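Side-chain contacts in NAD nucleotidase (Haemophilus influenzae, PDB 3ZTV), which degrades NAD to adenosine and nicotinamide riboside, acting both as a pyrophosphatase and as a 5'-nucleotidase with broad substrate specificity: residues 24-29 and 75-80; 71-76 and 104-109; 83-88 and 344-349; 395-400 and 553-558. All blocks are in the same frame, centred on the assembly; numbering follows the deposited sequence.

Interaction 1: residues 24-29 and 75-80; sequences YLEPHE and TLYFTL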
loop_
_atom_site.group_PDB
_atom_site.type_symbol
_atom_site.label_atom_id
_atom_site.label_comp_id
_atom_site.label_asym_id
_atom_site.label_seq_id
_atom_site.Cartn_x
_atom_site.Cartn_y
_atom_site.Cartn_z
ATOM N N TYR A 24 22.634 -14.925 20.260
ATOM C CA TYR A 24 22.995 -15.099 21.670
ATOM C C TYR A 24 22.893 -16.573 22.045
ATOM O O TYR A 24 21.892 -17.024 22.628
ATOM C CB TYR A 24 22.116 -14.246 22.592
ATOM C CG TYR A 24 22.594 -12.822 22.710
ATOM C CD1 TYR A 24 22.471 -11.931 21.649
ATOM C CD2 TYR A 24 23.189 -12.366 23.882
ATOM C CE1 TYR A 24 22.917 -10.624 21.753
ATOM C CE2 TYR A 24 23.641 -11.061 23.998
ATOM C CZ TYR A 24 23.497 -10.195 22.928
ATOM O OH TYR A 24 23.948 -8.901 23.059
ATOM N N LEU A 25 23.929 -17.333 21.716
ATOM C CA LEU A 25 23.923 -18.755 22.036
ATOM C C LEU A 25 24.204 -19.017 23.513
ATOM O O LEU A 25 23.724 -20.001 24.078
ATOM C CB LEU A 25 24.935 -19.515 21.174
ATOM C CG LEU A 25 24.401 -20.081 19.855
ATOM C CD1 LEU A 25 23.734 -19.014 18.998
ATOM C CD2 LEU A 25 25.509 -20.781 19.082
ATOM N N GLU A 26 24.979 -18.136 24.136
ATOM C CA GLU A 26 25.325 -18.277 25.547
ATOM C C GLU A 26 24.426 -17.372 26.373
ATOM O O GLU A 26 23.815 -16.456 25.837
ATOM C CB GLU A 26 26.794 -17.894 25.778
ATOM C CG GLU A 26 27.812 -18.811 25.106
ATOM C CD GLU A 26 29.245 -18.486 25.503
ATOM O OE1 GLU A 26 29.526 -18.402 26.719
ATOM O OE2 GLU A 26 30.095 -18.315 24.606
ATOM N N PRO A 27 24.356 -17.622 27.690
ATOM C CA PRO A 27 23.641 -16.720 28.599
ATOM C C PRO A 27 24.276 -15.329 28.598
ATOM O O PRO A 27 25.412 -15.169 28.123
ATOM C CB PRO A 27 23.828 -17.385 29.975
ATOM C CG PRO A 27 24.093 -18.821 29.663
ATOM C CD PRO A 27 24.920 -18.782 28.405
ATOM N N HIS A 28 23.559 -14.334 29.108
ATOM C CA HIS A 28 24.140 -13.014 29.319
ATOM C C HIS A 28 23.675 -12.447 30.662
ATOM O O HIS A 28 22.712 -12.930 31.259
ATOM C CB HIS A 28 23.835 -12.066 28.149
ATOM C CG HIS A 28 22.388 -11.705 28.022
ATOM N ND1 HIS A 28 21.455 -12.543 27.447
ATOM C CD2 HIS A 28 21.715 -10.585 28.380
ATOM C CE1 HIS A 28 20.269 -11.962 27.468
ATOM N NE2 HIS A 28 20.399 -10.773 28.028
ATOM N N GLU A 29 24.362 -11.418 31.138
ATOM C CA GLU A 29 24.060 -10.863 32.446
ATOM C C GLU A 29 22.921 -9.845 32.393
ATOM O O GLU A 29 22.777 -9.103 31.414
ATOM C CB GLU A 29 25.320 -10.220 33.016
ATOM C CG GLU A 29 25.223 -9.772 34.455
ATOM C CD GLU A 29 26.554 -9.261 34.967
ATOM O OE1 GLU A 29 27.392 -10.088 35.382
ATOM O OE2 GLU A 29 26.767 -8.033 34.924
ATOM N N THR A 75 26.356 -11.113 17.905
ATOM C CA THR A 75 27.537 -11.633 18.607
ATOM C C THR A 75 28.479 -12.282 17.597
ATOM O O THR A 75 28.129 -12.467 16.428
ATOM C CB THR A 75 27.181 -12.728 19.631
ATOM O OG1 THR A 75 26.941 -13.948 18.927
ATOM C CG2 THR A 75 25.961 -12.347 20.490
ATOM N N LEU A 76 29.674 -12.661 18.058
ATOM C CA LEU A 76 30.632 -13.354 17.194
ATOM C C LEU A 76 30.142 -14.730 16.744
ATOM O O LEU A 76 30.695 -15.315 15.813
ATOM C CB LEU A 76 32.011 -13.478 17.863
ATOM C CG LEU A 76 32.832 -12.192 17.983
ATOM C CD1 LEU A 76 34.116 -12.479 18.749
ATOM C CD2 LEU A 76 33.152 -11.625 16.614
ATOM N N TYR A 77 29.106 -15.260 17.394
ATOM C CA TYR A 77 28.535 -16.527 16.933
ATOM C C TYR A 77 27.918 -16.398 15.541
ATOM O O TYR A 77 27.824 -17.386 14.812
ATOM C CB TYR A 77 27.517 -17.091 17.929
ATOM C CG TYR A 77 28.162 -17.785 19.111
ATOM C CD1 TYR A 77 28.777 -19.030 18.964
ATOM C CD2 TYR A 77 28.158 -17.210 20.370
ATOM C CE1 TYR A 77 29.368 -19.671 20.043
ATOM C CE2 TYR A 77 28.752 -17.846 21.462
ATOM C CZ TYR A 77 29.348 -19.084 21.285
ATOM O OH TYR A 77 29.954 -19.733 22.347
ATOM N N PHE A 78 27.499 -15.190 15.166
ATOM C CA PHE A 78 27.115 -14.966 13.783
ATOM C C PHE A 78 28.341 -14.716 12.912
ATOM O O PHE A 78 28.562 -15.411 11.924
ATOM C CB PHE A 78 26.157 -13.789 13.595
ATOM C CG PHE A 78 25.924 -13.494 12.156
ATOM C CD1 PHE A 78 25.241 -14.396 11.376
ATOM C CD2 PHE A 78 26.494 -12.388 11.554
ATOM C CE1 PHE A 78 25.057 -14.175 10.033
ATOM C CE2 PHE A 78 26.316 -12.162 10.202
ATOM C CZ PHE A 78 25.596 -13.055 9.447
ATOM N N THR A 79 29.112 -13.701 13.284
ATOM C CA THR A 79 30.225 -13.207 12.484
ATOM C C THR A 79 31.203 -14.294 12.048
ATOM O O THR A 79 31.629 -14.324 10.903
ATOM C CB THR A 79 30.988 -12.135 13.271
ATOM O OG1 THR A 79 30.051 -11.180 13.792
ATOM C CG2 THR A 79 32.011 -11.428 12.388
ATOM N N LEU A 80 31.541 -15.194 12.957
ATOM C CA LEU A 80 32.597 -16.166 12.677
ATOM C C LEU A 80 32.085 -17.436 12.022
ATOM O O LEU A 80 32.881 -18.261 11.558
ATOM C CB LEU A 80 33.365 -16.491 13.954
ATOM C CG LEU A 80 34.031 -15.270 14.584
ATOM C CD1 LEU A 80 34.654 -15.616 15.931
ATOM C CD2 LEU A 80 35.080 -14.688 13.649
#

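Interaction 2: residues 71-76 and 104-109; sequences AITGTL and EFDAGN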
loop_
_atom_site.group_PDB
_atom_site.type_symbol
_atom_site.label_atom_id
_atom_site.label_comp_id
_atom_site.label_asym_id
_atom_site.label_seq_id
_atom_site.Cartn_x
_atom_site.Cartn_y
_atom_site.Cartn_z
ATOM N N ALA A 71 17.017 -14.292 14.016
ATOM C CA ALA A 71 17.872 -15.345 14.514
ATOM C C ALA A 71 19.323 -14.884 14.512
ATOM O O ALA A 71 20.074 -15.226 15.423
ATOM C CB ALA A 71 17.712 -16.585 13.655
ATOM N N ILE A 72 19.714 -14.112 13.496
ATOM C CA ILE A 72 21.133 -13.803 13.282
ATOM C C ILE A 72 21.534 -12.356 13.532
ATOM O O ILE A 72 20.706 -11.443 13.427
ATOM C CB ILE A 72 21.608 -14.222 11.865
ATOM C CG1 ILE A 72 20.789 -13.529 10.766
ATOM C CG2 ILE A 72 21.584 -15.739 11.729
ATOM C CD1 ILE A 72 21.442 -13.650 9.393
ATOM N N THR A 73 22.820 -12.193 13.863
ATOM C CA THR A 73 23.543 -10.932 14.086
ATOM C C THR A 73 23.393 -10.456 15.515
ATOM O O THR A 73 22.286 -10.427 16.062
ATOM C CB THR A 73 23.221 -9.775 13.085
ATOM O OG1 THR A 73 22.007 -9.107 13.458
ATOM C CG2 THR A 73 23.149 -10.277 11.653
ATOM N N GLY A 74 24.519 -10.107 16.128
ATOM C CA GLY A 74 24.535 -9.555 17.467
ATOM C C GLY A 74 25.712 -10.016 18.309
ATOM O O GLY A 74 26.006 -9.391 19.325
ATOM N N THR A 75 26.356 -11.113 17.905
ATOM C CA THR A 75 27.537 -11.633 18.607
ATOM C C THR A 75 28.479 -12.282 17.597
ATOM O O THR A 75 28.129 -12.467 16.428
ATOM C CB THR A 75 27.181 -12.728 19.631
ATOM O OG1 THR A 75 26.941 -13.948 18.927
ATOM C CG2 THR A 75 25.961 -12.347 20.490
ATOM N N LEU A 76 29.674 -12.661 18.058
ATOM C CA LEU A 76 30.632 -13.354 17.194
ATOM C C LEU A 76 30.142 -14.730 16.744
ATOM O O LEU A 76 30.695 -15.315 15.813
ATOM C CB LEU A 76 32.011 -13.478 17.863
ATOM C CG LEU A 76 32.832 -12.192 17.983
ATOM C CD1 LEU A 76 34.116 -12.479 18.749
ATOM C CD2 LEU A 76 33.152 -11.625 16.614
ATOM N N GLU A 104 18.015 -10.620 9.133
ATOM C CA GLU A 104 18.285 -11.730 8.234
ATOM C C GLU A 104 18.892 -11.257 6.905
ATOM O O GLU A 104 19.546 -12.040 6.215
ATOM C CB GLU A 104 17.012 -12.549 7.989
ATOM C CG GLU A 104 16.864 -13.774 8.905
ATOM C CD GLU A 104 16.614 -13.432 10.362
ATOM O OE1 GLU A 104 15.701 -12.632 10.638
ATOM O OE2 GLU A 104 17.311 -13.969 11.245
ATOM N N PHE A 105 18.698 -9.982 6.561
ATOM C CA PHE A 105 19.233 -9.424 5.318
ATOM C C PHE A 105 20.498 -8.562 5.499
ATOM O O PHE A 105 20.957 -7.944 4.535
ATOM C CB PHE A 105 18.142 -8.623 4.588
ATOM C CG PHE A 105 17.066 -9.484 3.993
ATOM C CD1 PHE A 105 17.251 -10.089 2.760
ATOM C CD2 PHE A 105 15.870 -9.703 4.668
ATOM C CE1 PHE A 105 16.262 -10.890 2.201
ATOM C CE2 PHE A 105 14.879 -10.507 4.117
ATOM C CZ PHE A 105 15.075 -11.093 2.879
ATOM N N ASP A 106 21.064 -8.520 6.709
ATOM C CA ASP A 106 22.217 -7.643 6.980
ATOM C C ASP A 106 23.445 -7.913 6.105
ATOM O O ASP A 106 24.216 -6.990 5.827
ATOM C CB ASP A 106 22.643 -7.733 8.445
ATOM C CG ASP A 106 21.786 -6.880 9.368
ATOM O OD1 ASP A 106 20.747 -6.321 8.917
ATOM O OD2 ASP A 106 22.155 -6.785 10.557
ATOM N N ALA A 107 23.635 -9.166 5.701
ATOM C CA ALA A 107 24.753 -9.543 4.837
ATOM C C ALA A 107 24.258 -9.873 3.426
ATOM O O ALA A 107 24.830 -10.714 2.730
ATOM C CB ALA A 107 25.540 -10.712 5.454
ATOM N N GLY A 108 23.180 -9.211 3.013
ATOM C CA GLY A 108 22.652 -9.390 1.673
ATOM C C GLY A 108 21.939 -10.709 1.464
ATOM O O GLY A 108 21.786 -11.497 2.397
ATOM N N ASN A 109 21.492 -10.957 0.239
ATOM C CA ASN A 109 20.852 -12.225 -0.067
ATOM C C ASN A 109 21.822 -13.371 0.169
ATOM O O ASN A 109 21.434 -14.472 0.566
ATOM C CB ASN A 109 20.379 -12.256 -1.519
ATOM C CG ASN A 109 19.235 -11.294 -1.799
ATOM O OD1 ASN A 109 18.784 -10.552 -0.932
ATOM N ND2 ASN A 109 18.772 -11.299 -3.044
#

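Interaction 3: residues 83-88 and 344-349; sequences GSADAA and AKYKSE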
loop_
_atom_site.group_PDB
_atom_site.type_symbol
_atom_site.label_atom_id
_atom_site.label_comp_id
_atom_site.label_asym_id
_atom_site.label_seq_id
_atom_site.Cartn_x
_atom_site.Cartn_y
_atom_site.Cartn_z
ATOM N N GLY A 83 26.115 -17.813 10.253
ATOM C CA GLY A 83 24.775 -18.325 10.491
ATOM C C GLY A 83 24.686 -19.809 10.797
ATOM O O GLY A 83 23.637 -20.284 11.241
ATOM N N SER A 84 25.777 -20.544 10.578
ATOM C CA SER A 84 25.747 -21.994 10.771
ATOM C C SER A 84 25.545 -22.402 12.233
ATOM O O SER A 84 24.929 -23.428 12.509
ATOM C CB SER A 84 26.993 -22.664 10.191
ATOM O OG SER A 84 28.140 -22.320 10.929
ATOM N N ALA A 85 26.078 -21.620 13.169
ATOM C CA ALA A 85 25.889 -21.914 14.586
ATOM C C ALA A 85 24.430 -21.702 14.989
ATOM O O ALA A 85 23.847 -22.515 15.712
ATOM C CB ALA A 85 26.808 -21.058 15.436
ATOM N N ASP A 86 23.839 -20.620 14.489
ATOM C CA ASP A 86 22.433 -20.333 14.749
ATOM C C ASP A 86 21.551 -21.408 14.140
ATOM O O ASP A 86 20.621 -21.891 14.785
ATOM C CB ASP A 86 22.063 -18.947 14.226
ATOM C CG ASP A 86 22.711 -17.847 15.028
ATOM O OD1 ASP A 86 22.364 -17.719 16.220
ATOM O OD2 ASP A 86 23.571 -17.123 14.484
ATOM N N ALA A 87 21.835 -21.804 12.901
ATOM C CA ALA A 87 21.065 -22.870 12.270
ATOM C C ALA A 87 21.138 -24.161 13.077
ATOM O O ALA A 87 20.130 -24.857 13.238
ATOM C CB ALA A 87 21.520 -23.098 10.819
ATOM N N ALA A 88 22.325 -24.476 13.594
ATOM C CA ALA A 88 22.525 -25.710 14.338
ATOM C C ALA A 88 21.672 -25.763 15.608
ATOM O O ALA A 88 21.016 -26.773 15.899
ATOM C CB ALA A 88 24.009 -25.893 14.670
ATOM N N ALA A 344 29.425 -26.159 23.081
ATOM C CA ALA A 344 30.812 -26.426 23.461
ATOM C C ALA A 344 31.707 -26.454 22.229
ATOM O O ALA A 344 32.805 -25.885 22.224
ATOM C CB ALA A 344 30.908 -27.747 24.218
ATOM N N LYS A 345 31.234 -27.115 21.181
ATOM C CA LYS A 345 31.973 -27.189 19.929
ATOM C C LYS A 345 32.173 -25.809 19.312
ATOM O O LYS A 345 33.286 -25.453 18.905
ATOM C CB LYS A 345 31.262 -28.113 18.936
ATOM C CG LYS A 345 31.929 -28.176 17.572
ATOM C CD LYS A 345 31.181 -29.086 16.610
ATOM C CE LYS A 345 29.859 -28.470 16.177
ATOM N NZ LYS A 345 29.124 -29.353 15.228
ATOM N N TYR A 346 31.095 -25.028 19.233
ATOM C CA TYR A 346 31.170 -23.702 18.617
ATOM C C TYR A 346 31.964 -22.712 19.459
ATOM O O TYR A 346 32.667 -21.852 18.921
ATOM C CB TYR A 346 29.772 -23.150 18.272
ATOM C CG TYR A 346 29.158 -23.810 17.065
ATOM C CD1 TYR A 346 29.689 -23.610 15.800
ATOM C CD2 TYR A 346 28.043 -24.634 17.184
ATOM C CE1 TYR A 346 29.133 -24.216 14.683
ATOM C CE2 TYR A 346 27.485 -25.244 16.075
ATOM C CZ TYR A 346 28.034 -25.031 14.830
ATOM O OH TYR A 346 27.480 -25.633 13.721
ATOM N N LYS A 347 31.858 -22.831 20.777
ATOM C CA LYS A 347 32.618 -21.970 21.671
ATOM C C LYS A 347 34.132 -22.175 21.492
ATOM O O LYS A 347 34.892 -21.210 21.419
ATOM C CB LYS A 347 32.202 -22.202 23.125
ATOM C CG LYS A 347 32.802 -21.208 24.103
ATOM C CD LYS A 347 32.176 -21.348 25.483
ATOM C CE LYS A 347 32.625 -20.231 26.414
ATOM N NZ LYS A 347 31.898 -20.273 27.712
ATOM N N SER A 348 34.562 -23.434 21.422
ATOM C CA SER A 348 35.964 -23.759 21.165
ATOM C C SER A 348 36.420 -23.239 19.798
ATOM O O SER A 348 37.499 -22.650 19.675
ATOM C CB SER A 348 36.168 -25.270 21.264
ATOM O OG SER A 348 36.014 -25.711 22.599
ATOM N N GLU A 349 35.608 -23.454 18.765
ATOM C CA GLU A 349 35.938 -22.939 17.435
ATOM C C GLU A 349 36.006 -21.414 17.440
ATOM O O GLU A 349 36.909 -20.819 16.838
ATOM C CB GLU A 349 34.923 -23.418 16.392
ATOM C CG GLU A 349 34.972 -24.915 16.092
ATOM C CD GLU A 349 33.925 -25.351 15.077
ATOM O OE1 GLU A 349 33.434 -24.490 14.319
ATOM O OE2 GLU A 349 33.596 -26.557 15.039
HETATM O O HOH W 1 28.841 -25.138 11.413
#

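Interaction 4: residues 395-400 and 553-558; sequences MYNELK and MKKHPH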
loop_
_atom_site.group_PDB
_atom_site.type_symbol
_atom_site.label_atom_id
_atom_site.label_comp_id
_atom_site.label_asym_id
_atom_site.label_seq_id
_atom_site.Cartn_x
_atom_site.Cartn_y
_atom_site.Cartn_z
ATOM N N MET A 395 30.524 3.515 12.316
ATOM C CA MET A 395 29.087 3.670 12.496
ATOM C C MET A 395 28.420 4.185 11.216
ATOM O O MET A 395 27.343 3.731 10.828
ATOM C CB MET A 395 28.824 4.634 13.651
ATOM C CG MET A 395 29.381 4.143 14.984
ATOM S SD MET A 395 29.713 5.436 16.196
ATOM C CE MET A 395 28.041 5.870 16.637
ATOM N N TYR A 396 29.069 5.147 10.573
ATOM C CA TYR A 396 28.552 5.752 9.349
ATOM C C TYR A 396 28.408 4.703 8.251
ATOM O O TYR A 396 27.473 4.745 7.448
ATOM C CB TYR A 396 29.500 6.871 8.923
ATOM C CG TYR A 396 29.141 7.606 7.652
ATOM C CD1 TYR A 396 28.274 8.694 7.669
ATOM C CD2 TYR A 396 29.701 7.237 6.440
ATOM C CE1 TYR A 396 27.964 9.383 6.502
ATOM C CE2 TYR A 396 29.404 7.916 5.278
ATOM C CZ TYR A 396 28.540 8.988 5.318
ATOM O OH TYR A 396 28.248 9.656 4.147
ATOM N N ASN A 397 29.320 3.740 8.240
ATOM C CA ASN A 397 29.330 2.677 7.244
ATOM C C ASN A 397 28.176 1.673 7.357
ATOM O O ASN A 397 27.894 0.950 6.407
ATOM C CB ASN A 397 30.669 1.939 7.307
ATOM C CG ASN A 397 30.733 0.752 6.368
ATOM O OD1 ASN A 397 30.836 0.914 5.152
ATOM N ND2 ASN A 397 30.691 -0.455 6.931
ATOM N N GLU A 398 27.505 1.631 8.503
ATOM C CA GLU A 398 26.450 0.639 8.728
ATOM C C GLU A 398 25.208 0.813 7.856
ATOM O O GLU A 398 24.708 -0.161 7.289
ATOM C CB GLU A 398 26.020 0.626 10.197
ATOM C CG GLU A 398 26.978 -0.093 11.133
ATOM C CD GLU A 398 26.854 -1.604 11.069
ATOM O OE1 GLU A 398 26.186 -2.130 10.154
ATOM O OE2 GLU A 398 27.426 -2.271 11.955
ATOM N N LEU A 399 24.710 2.045 7.764
ATOM C CA LEU A 399 23.415 2.321 7.138
ATOM C C LEU A 399 23.564 3.199 5.905
ATOM O O LEU A 399 24.097 4.302 5.985
ATOM C CB LEU A 399 22.481 3.018 8.130
ATOM C CG LEU A 399 22.235 2.321 9.471
ATOM C CD1 LEU A 399 21.294 3.139 10.336
ATOM C CD2 LEU A 399 21.680 0.924 9.255
ATOM N N LYS A 400 23.066 2.727 4.771
ATOM C CA LYS A 400 23.160 3.514 3.538
ATOM C C LYS A 400 22.395 4.836 3.633
ATOM O O LYS A 400 22.671 5.780 2.891
ATOM C CB LYS A 400 22.671 2.704 2.333
ATOM C CG LYS A 400 21.237 2.198 2.441
ATOM C CD LYS A 400 20.867 1.363 1.220
ATOM C CE LYS A 400 19.547 0.635 1.418
ATOM N NZ LYS A 400 19.629 -0.387 2.509
ATOM N N MET A 553 36.671 -3.022 8.973
ATOM C CA MET A 553 37.943 -3.623 8.596
ATOM C C MET A 553 37.786 -4.621 7.450
ATOM O O MET A 553 38.677 -4.756 6.617
ATOM C CB MET A 553 38.627 -4.277 9.801
ATOM C CG MET A 553 39.017 -3.308 10.914
ATOM S SD MET A 553 40.083 -1.953 10.369
ATOM C CE MET A 553 41.389 -2.827 9.508
ATOM N N LYS A 554 36.663 -5.326 7.404
ATOM C CA LYS A 554 36.416 -6.235 6.289
ATOM C C LYS A 554 36.323 -5.469 4.973
ATOM O O LYS A 554 36.707 -5.980 3.921
ATOM C CB LYS A 554 35.134 -7.038 6.503
ATOM C CG LYS A 554 35.234 -8.118 7.571
ATOM C CD LYS A 554 33.947 -8.931 7.624
ATOM C CE LYS A 554 34.021 -10.038 8.663
ATOM N NZ LYS A 554 34.875 -11.171 8.227
ATOM N N LYS A 555 35.817 -4.242 5.042
ATOM C CA LYS A 555 35.680 -3.398 3.857
ATOM C C LYS A 555 37.017 -2.760 3.500
ATOM O O LYS A 555 37.319 -2.538 2.322
ATOM C CB LYS A 555 34.627 -2.313 4.092
ATOM C CG LYS A 555 34.274 -1.507 2.849
ATOM C CD LYS A 555 33.251 -0.417 3.149
ATOM C CE LYS A 555 33.854 0.683 4.006
ATOM N NZ LYS A 555 33.082 1.967 3.970
ATOM N N HIS A 556 37.811 -2.463 4.527
ATOM C CA HIS A 556 39.132 -1.870 4.355
ATOM C C HIS A 556 40.203 -2.773 4.949
ATOM O O HIS A 556 40.816 -2.418 5.957
ATOM C CB HIS A 556 39.209 -0.521 5.070
ATOM C CG HIS A 556 38.255 0.506 4.549
ATOM N ND1 HIS A 556 37.119 0.881 5.234
ATOM C CD2 HIS A 556 38.280 1.256 3.422
ATOM C CE1 HIS A 556 36.485 1.816 4.549
ATOM N NE2 HIS A 556 37.164 2.056 3.443
ATOM N N PRO A 557 40.443 -3.941 4.327
ATOM C CA PRO A 557 41.386 -4.904 4.911
ATOM C C PRO A 557 42.827 -4.404 4.891
ATOM O O PRO A 557 43.674 -4.954 5.594
ATOM C CB PRO A 557 41.226 -6.141 4.022
ATOM C CG PRO A 557 40.690 -5.613 2.730
ATOM C CD PRO A 557 39.815 -4.452 3.098
ATOM N N HIS A 558 43.099 -3.378 4.093
ATOM C CA HIS A 558 44.404 -2.725 4.116
ATOM C C HIS A 558 44.221 -1.216 4.255
ATOM O O HIS A 558 44.439 -0.451 3.315
ATOM C CB HIS A 558 45.234 -3.108 2.888
ATOM C CG HIS A 558 45.667 -4.543 2.888
ATOM N ND1 HIS A 558 46.807 -4.975 3.531
ATOM C CD2 HIS A 558 45.100 -5.647 2.347
ATOM C CE1 HIS A 558 46.931 -6.281 3.374
ATOM N NE2 HIS A 558 45.909 -6.714 2.659
#

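Interaction 1: residues 24-29 and 75-80
Two tyrosine rings, Tyr24 and Tyr77, each receive an aliphatic group of the other segment over one face. Thr75 CG2 lies 3.8 Å from the centroid of the Tyr24 ring, shifted toward the rim at CD1 and CE1, in a CH-pi contact. Leu25 CB stands over the middle of the Tyr77 ring, 4.1 Å from its centroid. From the same side chain, Leu25 CD2 reaches Tyr77 CD1 at 3.7 Å. Glu26 OE2 lies at the edge of the Tyr77 ring, in its plane. Tyr77 OH donates to Glu26 OE2 at 2.7 Å and meets that oxygen on its anti side, 29° out of the carboxylate plane. The carboxylate is turned 75° from the ring plane.

Thr75 is the N-cap of helix 76-79. Its chi1 of 77° sets OG1 between the backbone N and the carbonyl carbon. There Thr75 OG1 accepts from Tyr77 N at 3.0 Å, while CG2 is left facing Tyr24. Thr75 OG1 is also hydrogen-bonded to Ser23 O, so the cap ties the helix start to the metal-binding loop. That loop carries the zinc ligands Asp20 and His22 of the calcineurin-like phosphoesterase domain. The Tyr24 side chain is about 9 Å from a zinc ion.

Glu26 OE1 forms a salt bridge with Lys347. With a phenol donor on one oxygen and an ammonium on the other, the Glu26 carboxylate probably stays ionised, and its rotation is restrained.

Interaction 2: residues 71-76 and 104-109
Glu104 OE2 is gripped by two consecutive backbone N-H groups. Ala71 N is the nearer at 2.8 Å, but its bond is weak, bent to 125° at the hydrogen. Ile72 N is 3.3 Å from Glu104 OE2, with a straighter angle of 152°, and it approaches nearly along the C-O direction. The other oxygen, Glu104 OE1, accepts from Gly101 N and Asp70 N. Four backbone amides thus hold this buried carboxylate and limit its rotation.

The Glu104 side chain bends at chi2 (69°), which folds the carboxylate back toward the start of segment 71-76. Ile72 lies against it. Ile72 CG1 is 3.5 Å from Glu104 OE2, and Ile72 CD1 is 3.9 Å from Glu104 CA.

Gly101, Asn102, His103 and Glu104 form the Gly-Asn-His-Glu signature of the metallophosphoesterase fold. Asp70 and Asn102 are zinc ligands, and Asp70 contributes to both metal sites. Glu104 is therefore a second-shell residue that links the two metal-binding loops. Its side chain is about 7 Å from a zinc ion.

Further along, Thr73 meets Asp106 without a hydrogen bond. Thr73 OG1 is 3.7 Å from Asp106 OD2, and the methyl Thr73 CG2 is 3.8 Å from the same oxygen. The hydroxyl turns instead to its own chain, donating from Thr73 OG1 to a lone pair of Ile72 O at 2.7 Å. Asp106 OD1 is bonded to Ser168 OG. Thr73 O is hydrogen-bonded to His22 ND1 and probably helps to orient this zinc ligand.

Interaction 3: residues 83-88 and 344-349
Tyr346 holds CG anti to its own carbonyl carbon (chi1 -75°), which sends the ring across to helix 84-93. Its chi2 of -68° then turns one flat face onto Ala85. Ala85 CB sits over the centre of this face, 3.8 Å from the centroid of the Tyr346 ring, in a CH-pi contact. Lys345 CE lies over the opposite face, toward the rim, so the ring has an aliphatic carbon on each side.

The far end of the ring meets Ala88 at an oblique approach. Ala88 CB is 3.6 Å from Tyr346 OH and 3.8 Å from Tyr346 CE2. The alanines let the ring lie close to the helix: Tyr346 CZ is 3.8 Å from the backbone atom Ala85 CA.

The phenol hydroxyl is served by a water in the plane of the ring, at its edge. This water is 2.7 Å from Tyr346 OH and 2.9 Å from Ser84 OG, and it is hydrogen-bonded to both. Ser84 OG also bonds Phe81 O. The bridge thus ties the tyrosine to the first turn of helix 84-93.

The short segments 84-88 and 344-349 run antiparallel, at 170°, with their axes 11.2 Å apart. Phe81 meets the Tyr346 ring edge-to-face, and Tyr77 of helix 76-79 also touches Tyr346. Helix 337-353 is in this way packed on two successive helices of the calcineurin-like phosphoesterase domain.

Interaction 4: residues 395-400 and 553-558
A surface bridge between two helical regions of the C-terminal part joins Asn397, near the C-terminal end of helix 386-396, to Lys555 in the last turn of helix 545-555. Lys555 NZ donates to Asn397 OD1 at 2.7 Å, and this is the one hydrogen bond across the contact. The ammonium does not come in on a lone pair. It stands above the amide, 51° out of the carbonyl plane, with a C=O...N angle of 123°.

Both side chains leave the backbone with CG opposite the main-chain nitrogen. The two chains run alongside each other, pointing opposite ways. Lys555 bends at chi3 (69°), and this brings its last carbons alongside the oxygen. Lys555 CE is 3.2 Å from Asn397 OD1, and Lys555 CD is 3.4 Å from it.

The amide is neutral, so it cannot cancel the lysine charge. The carboxyl end of helix 545-555 would probably favour a positive group here. The backbones stay well apart, with Asn397 CA and Lys555 CA 9.4 Å from each other.

Glu398 also joins the two regions, by a salt bridge with Lys551 and a hydrogen bond with Ser548. Met395 packs on strands 404-408 and 435-442, Leu399 on strands 435-442 and 539-544. Met553 packs on strand 357-362. The contact thus joins the C-terminal ends of helices 386-396 and 545-555 at the surface, beside the mixed five-stranded sheet that includes strands 404-408, 435-442 and 539-544, in the C-terminal domain of the 5'-nucleotidase family.

Overall arrangement
Interactions 1, 2 and 3 form one cluster; 1 and 2 border the zinc-binding loops, and 3 lies further out. The centres of interactions 1 and 2 are about 12 Å apart, and those of 1 and 3 about 9 Å. Interactions 1 and 2 share Thr75 and Leu76, and Phe78 packs on Ile72 and Thr73 between them. Lys347 joins interaction 3 to interaction 1 through Glu26. Along the chain, interactions 2 and 3 alternate their segments. Interaction 4 comes last, in the C-terminal part, its centre about 15 Å from that of interaction 2 and about 25 Å from that of interaction 3. Helix 545-555, which carries part of interaction 4, also contacts Leu76 and Thr79 of the N-terminal metallophosphoesterase domain.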